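Local coordinates for protein NADPH-ferredoxin reductase FprA (PDB 1LQT) that uses FAD to pass electrons between NADPH and ferredoxin and may supply electrons to cytochrome P450 systems, at residues T176-D180 against H181-S185. Sequence-based numbering, arbitrary orientation.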
ATOM      1  N   THR A 176      -6.986  -5.401  17.873  1.00 10.69           N
ATOM      2  CA  THR A 176      -6.313  -5.580  16.593  1.00 10.05           C
ATOM      3  C   THR A 176      -4.821  -5.316  16.772  1.00 10.05           C
ATOM      4  O   THR A 176      -4.376  -4.868  17.831  1.00 10.29           O
ATOM      5  CB  THR A 176      -6.840  -4.612  15.495  1.00 10.23           C
ATOM      6  OG1 THR A 176      -6.371  -3.276  15.758  1.00  9.86           O
ATOM      7  CG2 THR A 176      -8.356  -4.630  15.386  1.00 10.54           C
ATOM      8  N   ASP A 177      -4.068  -5.506  15.700  1.00  9.35           N
ATOM      9  CA  ASP A 177      -2.646  -5.211  15.694  1.00  9.09           C
ATOM     10  C   ASP A 177      -2.328  -3.783  15.318  1.00  8.86           C
ATOM     11  O   ASP A 177      -1.190  -3.474  14.980  1.00  9.22           O
ATOM     12  CB  ASP A 177      -1.884  -6.212  14.812  1.00  9.62           C
ATOM     13  CG  ASP A 177      -2.137  -6.067  13.359  1.00  9.32           C
ATOM     14  OD1 ASP A 177      -2.869  -5.145  12.928  1.00  9.35           O
ATOM     15  OD2 ASP A 177      -1.549  -6.877  12.581  1.00 10.38           O
ATOM     16  N   ILE A 178      -3.289  -2.883  15.453  1.00  9.05           N
ATOM     17  CA  ILE A 178      -3.044  -1.458  15.264  1.00  8.98           C
ATOM     18  C   ILE A 178      -1.889  -1.006  16.150  1.00  9.08           C
ATOM     19  O   ILE A 178      -1.691  -1.510  17.265  1.00  9.37           O
ATOM     20  CB  ILE A 178      -4.340  -0.656  15.578  1.00  9.22           C
ATOM     21  CG1 ILE A 178      -4.247   0.780  15.067  1.00  9.44           C
ATOM     22  CG2 ILE A 178      -4.675  -0.732  17.074  1.00  9.99           C
ATOM     23  CD1 ILE A 178      -5.582   1.504  15.111  1.00 11.15           C
ATOM     24  N   ALA A 179      -1.147  -0.010  15.688  1.00  9.27           N
ATOM     25  CA  ALA A 179      -0.079   0.559  16.477  1.00  9.60           C
ATOM     26  C   ALA A 179      -0.605   1.082  17.813  1.00 10.32           C
ATOM     27  O   ALA A 179      -1.613   1.800  17.867  1.00 10.69           O
ATOM     28  CB  ALA A 179       0.540   1.709  15.732  1.00 10.37           C
ATOM     29  N   ASP A 180       0.142   0.833  18.879  1.00 10.74           N
ATOM     30  CA  ASP A 180      -0.246   1.342  20.182  1.00 11.13           C
ATOM     31  C   ASP A 180      -0.333   2.865  20.183  1.00 11.44           C
ATOM     32  O   ASP A 180      -1.230   3.421  20.833  1.00 12.05           O
ATOM     33  CB  ASP A 180       0.716   0.886  21.264  1.00 11.59           C
ATOM     34  CG  ASP A 180       0.423  -0.483  21.796  1.00 12.39           C
ATOM     35  OD1 ASP A 180      -0.661  -1.036  21.540  1.00 15.51           O
ATOM     36  OD2 ASP A 180       1.250  -1.002  22.586  1.00 14.39           O
ATOM     37  N   HIS A 181       0.541   3.571  19.467  1.00 11.76           N
ATOM     38  CA  HIS A 181       0.478   5.013  19.484  1.00 12.67           C
ATOM     39  C   HIS A 181      -0.803   5.543  18.837  1.00 12.82           C
ATOM     40  O   HIS A 181      -1.335   6.589  19.217  1.00 14.28           O
ATOM     41  CB  HIS A 181       1.772   5.603  18.871  1.00 13.48           C
ATOM     42  CG  HIS A 181       2.132   5.130  17.478  1.00 14.21           C
ATOM     43  ND1 HIS A 181       3.387   4.636  17.140  1.00 16.31           N
ATOM     44  CD2 HIS A 181       1.435   5.182  16.316  1.00 14.62           C
ATOM     45  CE1 HIS A 181       3.430   4.382  15.837  1.00 17.08           C
ATOM     46  NE2 HIS A 181       2.261   4.703  15.316  1.00 16.02           N
ATOM     47  N   ALA A 182      -1.305   4.818  17.841  1.00 12.50           N
ATOM     48  CA  ALA A 182      -2.542   5.201  17.183  1.00 11.98           C
ATOM     49  C   ALA A 182      -3.723   4.894  18.099  1.00 12.78           C
ATOM     50  O   ALA A 182      -4.627   5.707  18.220  1.00 13.10           O
ATOM     51  CB  ALA A 182      -2.684   4.497  15.861  1.00 12.50           C
ATOM     52  N   LEU A 183      -3.710   3.723  18.712  1.00 13.01           N
ATOM     53  CA  LEU A 183      -4.781   3.364  19.620  1.00 14.03           C
ATOM     54  C   LEU A 183      -4.874   4.447  20.699  1.00 13.84           C
ATOM     55  O   LEU A 183      -5.975   4.895  21.056  1.00 15.35           O
ATOM     56  CB  LEU A 183      -4.532   1.941  20.166  1.00 14.52           C
ATOM     57  CG  LEU A 183      -5.558   1.351  21.109  1.00 16.59           C
ATOM     58  CD1 LEU A 183      -6.894   1.224  20.425  1.00 18.27           C
ATOM     59  CD2 LEU A 183      -5.022   0.002  21.522  1.00 17.49           C
ATOM     60  N   GLU A 184      -3.746   4.912  21.233  1.00 14.46           N
ATOM     61  CA  GLU A 184      -3.759   5.926  22.276  1.00 15.55           C
ATOM     62  C   GLU A 184      -4.430   7.211  21.791  1.00 15.01           C
ATOM     63  O   GLU A 184      -5.240   7.812  22.527  1.00 16.94           O
ATOM     64  CB  GLU A 184      -2.345   6.212  22.715  1.00 16.11           C
ATOM     65  CG  GLU A 184      -1.719   5.073  23.497  1.00 22.31           C
ATOM     66  CD  GLU A 184      -0.241   5.289  23.802  1.00 29.49           C
ATOM     67  OE1 GLU A 184       0.444   6.020  23.060  1.00 32.11           O
ATOM     68  OE2 GLU A 184       0.249   4.726  24.818  1.00 36.10           O
ATOM     69  N   SER A 185      -4.125   7.635  20.558  1.00 14.53           N
ATOM     70  CA  SER A 185      -4.727   8.843  20.004  1.00 14.33           C
ATOM     71  C   SER A 185      -6.197   8.710  19.665  1.00 14.20           C
ATOM     72  O   SER A 185      -6.910   9.714  19.621  1.00 15.01           O
ATOM     73  CB  SER A 185      -3.975   9.259  18.757  1.00 15.00           C
ATOM     74  OG  SER A 185      -2.657   9.601  19.090  1.00 17.59           O
TER
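The methyl group of Ala179 lies over one face of the His181 imidazole in a CH-pi contact, with CB 3.7 Å from the ring centroid and displaced toward the rim on the NE2 and CD2 side. His181 turns its ring back along the chain because CG sits between the backbone N and the carbonyl carbon (chi1 55°). Its NE2 forms a hydrogen bond with the backbone O of Trp131, whose ring stacks with the imidazole, so a hydrogen bond and a ring stack with the same residue both hold the imidazole. A small residue suits position 179, where a single methyl can rest against the ring. Ala179 is also the N-cap of helix 180-186, the short helix that follows helix 170-173 in the nucleotide-binding Rossmann-type region and packs beside helix 125-132. Its O receives an almost straight bond from Leu183 N (3.0 Å, 169°) and a weak, bent one from Ala182 N. One residue further on, Glu184 N donates to Asp180 O, 3.0 Å away. Asp180 is well placed in the first turn, where its negative charge should interact favourably with the helix dipole; its OD1 forms a salt bridge with Arg439. Branched Ile178, just before the cap, reaches the helix with two arms: CG1 is 4.1 Å from Ala182 CB, and CG2 is equally far from Leu183 CB. The side chains of Ile178 and Leu183 cross at about a right angle, and both also touch Leu173 of the preceding helix. Upstream, Thr176 OG1 accepts a bond from Ile178 N (3.1 Å), an ST turn that bends the chain ahead of this apolar contact.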